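Local structure of hemerythrin HHE cation binding domain protein (Mycobacterium kansasii, 6Q09) at residues 10-15 / 137-142; 18-23 / 52-57; 78-83 / 112-117. The protein binds a pair of Fe(III) ions, or zinc, inside a bundle of helices, and is probably a hemerythrin-like metalloprotein. All blocks are in the same frame, centred on the assembly; numbering follows the deposited sequence.

Interaction 1: 10-15 / 137-142; sequences VNAYEV and EELGEK. Unlike the reference sequence in segment 10-15: Val10 (reference Met).
At Val10 the first torsion (chi1 89°) sets CG1 between the backbone N and the carbonyl carbon, and on the other helix Glu141 folds back at its second torsion (chi2 -62°), which brings the CG1 methyl and the carboxylate end together. CG1 of Val10 lies 3.8 Å from OE1 of Glu141. A water completes this edge: Val10 N donates to it at 3.0 Å, and it donates in turn to Glu141 OE1. Further in, Gly140 has no side chain to hold the backbones apart, and its CA approaches the CA of Ala12 to 3.7 Å. The CG2 methyl of Val15 settles against the carbonyl oxygen of Gly140 from the next turn. On the far side of the glycine, CB of Ala12 meets CD2 of Leu139 at 3.7 Å, and Tyr62 of helix 38-65 packs against both. The carbonyl of Val10 is turned into the contact, where its O receives a CA-H...O approach from Glu137 CA at 3.3 Å; this buried oxygen has no conventional hydrogen-bond partner in the model. Asn11 OD1 accepts from Glu14 N at 2.9 Å, while Glu14 OE1 accepts a weak bond from Asn11 N. Asn11 and Glu14 thus form a capping box at the start of helix 12-32, and the close approach at Gly140 packs that helix end against helix 133-161.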
# COMPACT_ATOMS: atom_id res chain seq x y z
N VAL A 10 15.26 -13.95 2.18
CA VAL A 10 14.24 -12.96 2.48
C VAL A 10 13.13 -13.61 3.30
O VAL A 10 12.94 -14.83 3.29
CB VAL A 10 13.67 -12.30 1.20
CG1 VAL A 10 12.48 -13.08 0.66
CG2 VAL A 10 13.30 -10.86 1.48
N ASN A 11 12.39 -12.79 4.05
CA ASN A 11 11.23 -13.28 4.78
C ASN A 11 10.09 -12.28 4.65
O ASN A 11 10.27 -11.15 4.19
CB ASN A 11 11.55 -13.60 6.25
CG ASN A 11 11.81 -12.38 7.10
OD1 ASN A 11 11.12 -11.36 7.01
ND2 ASN A 11 12.83 -12.48 7.96
N ALA A 12 8.89 -12.73 5.05
CA ALA A 12 7.68 -11.96 4.78
C ALA A 12 7.75 -10.57 5.39
O ALA A 12 7.26 -9.60 4.79
CB ALA A 12 6.46 -12.70 5.33
N TYR A 13 8.32 -10.47 6.60
CA TYR A 13 8.44 -9.19 7.29
C TYR A 13 9.31 -8.24 6.49
O TYR A 13 8.96 -7.06 6.32
CB TYR A 13 9.03 -9.39 8.68
CG TYR A 13 8.29 -10.40 9.54
CD1 TYR A 13 6.91 -10.56 9.43
CD2 TYR A 13 8.97 -11.17 10.48
CE1 TYR A 13 6.22 -11.46 10.25
CE2 TYR A 13 8.29 -12.09 11.29
CZ TYR A 13 6.92 -12.22 11.16
OH TYR A 13 6.26 -13.13 11.97
N GLU A 14 10.46 -8.72 6.02
CA GLU A 14 11.35 -7.82 5.29
C GLU A 14 10.71 -7.37 3.99
O GLU A 14 10.89 -6.22 3.57
CB GLU A 14 12.68 -8.51 4.99
CG GLU A 14 13.39 -9.07 6.21
CD GLU A 14 14.65 -9.83 5.83
OE1 GLU A 14 14.71 -10.33 4.68
OE2 GLU A 14 15.57 -9.92 6.67
N VAL A 15 9.96 -8.24 3.32
CA VAL A 15 9.29 -7.81 2.09
C VAL A 15 8.38 -6.62 2.36
O VAL A 15 8.41 -5.62 1.62
CB VAL A 15 8.50 -8.97 1.47
CG1 VAL A 15 7.70 -8.45 0.26
CG2 VAL A 15 9.46 -10.08 1.08
N GLU A 137 10.23 -17.57 5.41
CA GLU A 137 11.05 -17.42 4.22
C GLU A 137 10.28 -17.80 2.97
O GLU A 137 10.36 -17.11 1.95
CB GLU A 137 12.33 -18.24 4.36
CG GLU A 137 13.37 -17.50 5.20
CD GLU A 137 14.63 -18.30 5.40
OE1 GLU A 137 14.74 -19.40 4.82
OE2 GLU A 137 15.51 -17.82 6.15
N GLU A 138 9.54 -18.91 3.01
CA GLU A 138 8.75 -19.28 1.85
C GLU A 138 7.65 -18.27 1.57
O GLU A 138 7.39 -17.93 0.41
CB GLU A 138 8.15 -20.67 2.06
CG GLU A 138 7.38 -21.18 0.85
CD GLU A 138 8.21 -21.14 -0.43
OE1 GLU A 138 9.04 -22.05 -0.63
OE2 GLU A 138 8.04 -20.18 -1.22
N LEU A 139 6.98 -17.77 2.61
CA LEU A 139 5.94 -16.77 2.41
C LEU A 139 6.54 -15.49 1.83
O LEU A 139 5.95 -14.88 0.93
CB LEU A 139 5.24 -16.48 3.74
CG LEU A 139 4.16 -15.39 3.68
CD1 LEU A 139 3.08 -15.81 2.67
CD2 LEU A 139 3.60 -15.08 5.07
N GLY A 140 7.71 -15.09 2.34
CA GLY A 140 8.41 -13.94 1.77
C GLY A 140 8.74 -14.13 0.30
O GLY A 140 8.58 -13.21 -0.51
N GLU A 141 9.18 -15.34 -0.08
CA GLU A 141 9.49 -15.59 -1.49
C GLU A 141 8.24 -15.55 -2.35
O GLU A 141 8.28 -15.04 -3.48
CB GLU A 141 10.21 -16.93 -1.67
CG GLU A 141 11.67 -16.96 -1.20
CD GLU A 141 12.60 -16.00 -1.95
OE1 GLU A 141 13.79 -15.90 -1.57
OE2 GLU A 141 12.17 -15.33 -2.92
N LYS A 142 7.13 -16.11 -1.84
CA LYS A 142 5.85 -16.04 -2.56
C LYS A 142 5.42 -14.58 -2.74
O LYS A 142 4.99 -14.18 -3.82
CB LYS A 142 4.78 -16.82 -1.80
O HOH W 1 15.07 -16.58 0.67

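Interaction 2: 18-23 / 52-57. With FE (Fe (III) ion), chain B.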
# COMPACT_ATOMS: atom_id res chain seq x y z
N GLU A 18 10.43 -3.36 3.67
CA GLU A 18 11.11 -2.66 2.58
C GLU A 18 10.11 -2.01 1.64
O GLU A 18 10.37 -0.91 1.13
CB GLU A 18 12.00 -3.61 1.80
CG GLU A 18 13.13 -4.22 2.60
CD GLU A 18 13.83 -5.35 1.87
OE1 GLU A 18 13.54 -5.56 0.67
OE2 GLU A 18 14.67 -6.04 2.49
N HIS A 19 8.98 -2.66 1.38
CA HIS A 19 8.02 -2.01 0.50
C HIS A 19 7.40 -0.79 1.16
O HIS A 19 7.06 0.18 0.48
CB HIS A 19 6.92 -2.98 0.07
CG HIS A 19 6.25 -2.56 -1.20
ND1 HIS A 19 4.88 -2.57 -1.35
CD2 HIS A 19 6.75 -2.03 -2.34
CE1 HIS A 19 4.57 -2.09 -2.54
NE2 HIS A 19 5.69 -1.77 -3.17
N HIS A 20 7.23 -0.83 2.49
CA HIS A 20 6.80 0.36 3.21
C HIS A 20 7.78 1.52 3.00
O HIS A 20 7.35 2.67 2.83
CB HIS A 20 6.66 0.07 4.70
CG HIS A 20 5.40 -0.66 5.07
ND1 HIS A 20 5.29 -1.41 6.22
CD2 HIS A 20 4.21 -0.74 4.44
CE1 HIS A 20 4.08 -1.93 6.28
NE2 HIS A 20 3.40 -1.54 5.22
N VAL A 21 9.08 1.24 3.03
CA VAL A 21 10.06 2.31 2.83
C VAL A 21 9.92 2.90 1.43
O VAL A 21 10.05 4.11 1.24
CB VAL A 21 11.49 1.82 3.09
CG1 VAL A 21 12.50 2.95 2.83
CG2 VAL A 21 11.63 1.30 4.53
N VAL A 22 9.65 2.03 0.44
CA VAL A 22 9.37 2.51 -0.92
C VAL A 22 8.18 3.46 -0.91
O VAL A 22 8.24 4.56 -1.47
CB VAL A 22 9.11 1.33 -1.88
CG1 VAL A 22 8.53 1.86 -3.22
CG2 VAL A 22 10.38 0.55 -2.10
N ILE A 23 7.07 3.03 -0.30
CA ILE A 23 5.84 3.82 -0.34
C ILE A 23 6.03 5.15 0.38
O ILE A 23 5.61 6.22 -0.09
CB ILE A 23 4.68 3.01 0.25
CG1 ILE A 23 4.29 1.88 -0.72
CG2 ILE A 23 3.48 3.93 0.60
CD1 ILE A 23 3.43 0.81 -0.08
N ASP A 52 -1.53 -0.26 -4.82
CA ASP A 52 -2.32 -1.35 -5.37
C ASP A 52 -1.68 -2.68 -5.02
O ASP A 52 -2.29 -3.54 -4.37
CB ASP A 52 -2.44 -1.19 -6.88
CG ASP A 52 -3.21 -2.34 -7.55
OD1 ASP A 52 -4.02 -2.96 -6.85
OD2 ASP A 52 -3.01 -2.62 -8.74
N ILE A 53 -0.41 -2.83 -5.38
CA ILE A 53 0.19 -4.16 -5.20
C ILE A 53 0.47 -4.44 -3.72
O ILE A 53 0.46 -5.60 -3.30
CB ILE A 53 1.43 -4.31 -6.09
CG1 ILE A 53 2.64 -3.57 -5.55
CG2 ILE A 53 1.13 -3.86 -7.51
CD1 ILE A 53 3.73 -3.37 -6.63
N HIS A 54 0.71 -3.39 -2.91
CA HIS A 54 0.93 -3.59 -1.49
C HIS A 54 -0.30 -4.16 -0.80
O HIS A 54 -0.23 -5.17 -0.08
CB HIS A 54 1.34 -2.26 -0.81
CG HIS A 54 1.83 -2.42 0.59
ND1 HIS A 54 3.13 -2.78 0.88
CD2 HIS A 54 1.21 -2.24 1.78
CE1 HIS A 54 3.29 -2.82 2.20
NE2 HIS A 54 2.13 -2.52 2.76
N PHE A 55 -1.45 -3.53 -1.01
CA PHE A 55 -2.63 -4.02 -0.33
C PHE A 55 -3.00 -5.40 -0.84
O PHE A 55 -3.54 -6.21 -0.08
CB PHE A 55 -3.80 -3.06 -0.52
CG PHE A 55 -3.70 -1.81 0.34
CD1 PHE A 55 -2.68 -1.69 1.28
CD2 PHE A 55 -4.61 -0.79 0.20
CE1 PHE A 55 -2.56 -0.53 2.08
CE2 PHE A 55 -4.50 0.36 0.99
CZ PHE A 55 -3.47 0.48 1.93
N ARG A 56 -2.69 -5.69 -2.10
CA ARG A 56 -3.03 -6.99 -2.67
C ARG A 56 -2.16 -8.09 -2.07
O ARG A 56 -2.65 -9.17 -1.73
CB ARG A 56 -2.87 -6.96 -4.19
CG ARG A 56 -4.10 -7.36 -4.93
CD ARG A 56 -3.91 -7.12 -6.41
NE ARG A 56 -4.56 -5.89 -6.81
CZ ARG A 56 -5.83 -5.82 -7.18
NH1 ARG A 56 -6.56 -6.94 -7.21
NH2 ARG A 56 -6.37 -4.66 -7.53
N ILE A 57 -0.85 -7.87 -1.96
CA ILE A 57 -0.07 -8.93 -1.36
C ILE A 57 -0.43 -9.10 0.11
O ILE A 57 -0.42 -10.23 0.61
CB ILE A 57 1.45 -8.74 -1.57
CG1 ILE A 57 1.99 -7.56 -0.77
CG2 ILE A 57 1.76 -8.58 -3.06
CD1 ILE A 57 3.39 -7.86 -0.29
FE FE B . 1.57 -2.49 4.60
O HOH W 2 0.33 -1.32 4.49
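Half of the diiron site of a hemerythrin-like helical bundle is assembled here, where helices 12-32 and 38-65 run antiparallel (154° between the short segments) and each supplies a histidine to one Fe(III) ion. His20 and His54 both use NE2, at 2.1 Å from the iron for His20 and 1.9 Å for His54. The two side chains cross at about a right angle, and the shared metal brings the His20 NE2 and His54 NE2 atoms to 2.9 Å of each other without a hydrogen bond. Glu58 and Glu118 also bind this iron.

The other nitrogen of His54 is held by the second shell. This ND1 donates to ND1 of His19 at 2.8 Å (153° at the hydrogen), with the acceptor lying in the plane of the His54 ring; the rings meet rim to rim, neither over the other's face. Because CG of His54 is anti to the backbone N (chi1 -169°), the imidazole spans the space between the helices with one nitrogen on the metal and the other on His19. Glu50 holds NE2 of His19, continuing the polar chain away from the iron, and Glu119 does the same for ND1 of His20. Over one face of His54 rests the CD1 methyl of Ile23, a CH-pi contact at 3.9 Å from the ring centroid, while Ile53 CG1 touches His19 CE1. Such histidine ligands, held through their second nitrogen by polar second-shell partners, are characteristic of carboxylate-bridged diiron centres in helical bundles.

Interaction 3: 78-83 / 112-117. With FE (Fe (III) ion), chain C.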
# COMPACT_ATOMS: atom_id res chain seq x y z
N ALA A 78 -10.10 -3.06 7.96
CA ALA A 78 -10.81 -1.80 8.10
C ALA A 78 -9.88 -0.62 7.81
O ALA A 78 -10.29 0.36 7.20
CB ALA A 78 -11.43 -1.69 9.49
N GLU A 79 -8.61 -0.71 8.23
CA GLU A 79 -7.68 0.36 7.91
C GLU A 79 -7.42 0.45 6.41
O GLU A 79 -7.22 1.56 5.89
CB GLU A 79 -6.38 0.19 8.68
CG GLU A 79 -6.63 0.09 10.16
CD GLU A 79 -5.55 0.72 10.97
OE1 GLU A 79 -4.38 0.68 10.54
OE2 GLU A 79 -5.89 1.28 12.03
N HIS A 80 -7.40 -0.69 5.70
CA HIS A 80 -7.27 -0.60 4.25
C HIS A 80 -8.44 0.17 3.67
O HIS A 80 -8.28 0.98 2.75
CB HIS A 80 -7.15 -1.99 3.61
CG HIS A 80 -5.79 -2.60 3.78
ND1 HIS A 80 -5.38 -3.73 3.10
CD2 HIS A 80 -4.75 -2.23 4.56
CE1 HIS A 80 -4.15 -4.03 3.46
NE2 HIS A 80 -3.74 -3.13 4.35
N ARG A 81 -9.63 -0.04 4.23
CA ARG A 81 -10.79 0.67 3.72
C ARG A 81 -10.66 2.16 4.01
O ARG A 81 -11.05 2.99 3.19
CB ARG A 81 -12.06 0.09 4.34
CG ARG A 81 -13.35 0.43 3.60
CD ARG A 81 -14.56 -0.25 4.24
NE ARG A 81 -14.40 -1.70 4.36
CZ ARG A 81 -14.62 -2.55 3.35
NH1 ARG A 81 -14.98 -2.08 2.15
NH2 ARG A 81 -14.47 -3.86 3.54
N GLN A 82 -10.09 2.50 5.17
CA GLN A 82 -9.83 3.90 5.48
C GLN A 82 -9.01 4.56 4.39
O GLN A 82 -9.37 5.62 3.85
CB GLN A 82 -9.08 4.02 6.82
CG GLN A 82 -9.90 3.87 8.07
CD GLN A 82 -10.85 5.02 8.27
OE1 GLN A 82 -11.83 5.14 7.52
NE2 GLN A 82 -10.59 5.89 9.27
N VAL A 83 -7.87 3.95 4.07
CA VAL A 83 -6.98 4.47 3.04
C VAL A 83 -7.70 4.59 1.71
O VAL A 83 -7.59 5.61 1.02
CB VAL A 83 -5.73 3.59 2.94
CG1 VAL A 83 -4.84 4.05 1.81
CG2 VAL A 83 -4.97 3.58 4.26
N GLU A 112 0.04 6.72 6.26
CA GLU A 112 1.19 6.43 7.10
C GLU A 112 0.77 5.94 8.49
O GLU A 112 1.51 5.17 9.11
CB GLU A 112 2.10 7.66 7.18
CG GLU A 112 2.86 7.86 5.88
CD GLU A 112 3.75 9.08 5.90
OE1 GLU A 112 3.31 10.14 6.38
OE2 GLU A 112 4.91 8.96 5.44
N ALA A 113 -0.40 6.35 8.98
CA ALA A 113 -0.89 5.84 10.25
C ALA A 113 -1.14 4.34 10.18
O ALA A 113 -0.72 3.58 11.07
CB ALA A 113 -2.17 6.57 10.66
N HIS A 114 -1.82 3.91 9.11
CA HIS A 114 -2.03 2.49 8.87
C HIS A 114 -0.71 1.73 8.84
O HIS A 114 -0.54 0.74 9.56
CB HIS A 114 -2.78 2.27 7.56
CG HIS A 114 -2.58 0.90 7.00
ND1 HIS A 114 -3.04 -0.24 7.64
CD2 HIS A 114 -1.92 0.47 5.90
CE1 HIS A 114 -2.70 -1.30 6.94
NE2 HIS A 114 -2.02 -0.89 5.88
N ALA A 115 0.25 2.19 8.03
CA ALA A 115 1.51 1.46 7.91
C ALA A 115 2.26 1.40 9.24
O ALA A 115 2.97 0.42 9.51
CB ALA A 115 2.39 2.09 6.83
N ASP A 116 2.11 2.42 10.07
CA ASP A 116 2.75 2.37 11.37
C ASP A 116 2.00 1.44 12.32
O ASP A 116 2.61 0.69 13.08
CB ASP A 116 2.86 3.78 11.96
CG ASP A 116 3.88 4.65 11.23
OD1 ASP A 116 4.79 4.10 10.57
OD2 ASP A 116 3.79 5.89 11.34
N GLU A 117 0.66 1.48 12.28
CA GLU A 117 -0.15 0.58 13.08
C GLU A 117 0.03 -0.88 12.64
O GLU A 117 -0.12 -1.80 13.46
CB GLU A 117 -1.61 1.01 12.98
CG GLU A 117 -2.58 -0.14 12.82
CD GLU A 117 -3.46 -0.31 14.03
OE1 GLU A 117 -4.64 0.07 13.97
OE2 GLU A 117 -2.97 -0.84 15.04
FE FE C . -1.56 -2.77 5.20
O HOH W 2 0.33 -1.32 4.49
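NE2 of His114 binds the second Fe(III) ion at 2.0 Å, and NE2 of His80, from the facing helix, binds the same metal at a longer 2.4 Å. The iron does not sit squarely ahead of the His114 nitrogen: it lies 2.5 Å from CE1 of that ring but 3.3 Å from CD2, so the imidazole is tipped against its metal bond. The two rings are steeply inclined, with planes at 83°, and CE1 of His114 comes to the edge of His80, in the plane of that ring, 3.3 Å from CD2. Glu58 and Glu118 complete the protein ligands, and a water bound to this iron at 2.5 Å also binds the other ion.

Helices 70-90 and 100-121 lie antiparallel here (161° between the short segments), the second pair of the hemerythrin four-helix bundle, and the metal joins them through one histidine from each. With CG of His114 anti to the backbone N (chi1 158°), the ring reaches inward across the gap, and CG2 of Val83 lies loosely against its CB. In the second shell, ND1 of His114 points to OE1 of Glu79, which meets the ring at its edge; this bond is weak at 3.3 Å and belongs to one of two conformers of Glu79, so its hold on the ring is doubtful. One turn along from His114, OE2 of Glu117 forms a salt bridge with Arg120.

Interactions 2 and 3 are the buried centre of the fold, each tying a pair of antiparallel helices to one iron, and they meet through Phe55, which packs against His80, Val83 and the His114 ring, and through a water shared by both metals. Interaction 1 lies nearer the surface, about 13 Å from interaction 2 and 21 Å from interaction 3 between centres, yet shares helix 12-32 with interaction 2. Its close backbone approach through Gly140 and its bridging water contrast with the wider, side-chain-filled gaps around the metals. Both metal contacts rely on paired histidines, but in 18-23 / 52-57 the second-shell partner across the contact is another imidazole, whereas in 78-83 / 112-117 it is a carboxylate.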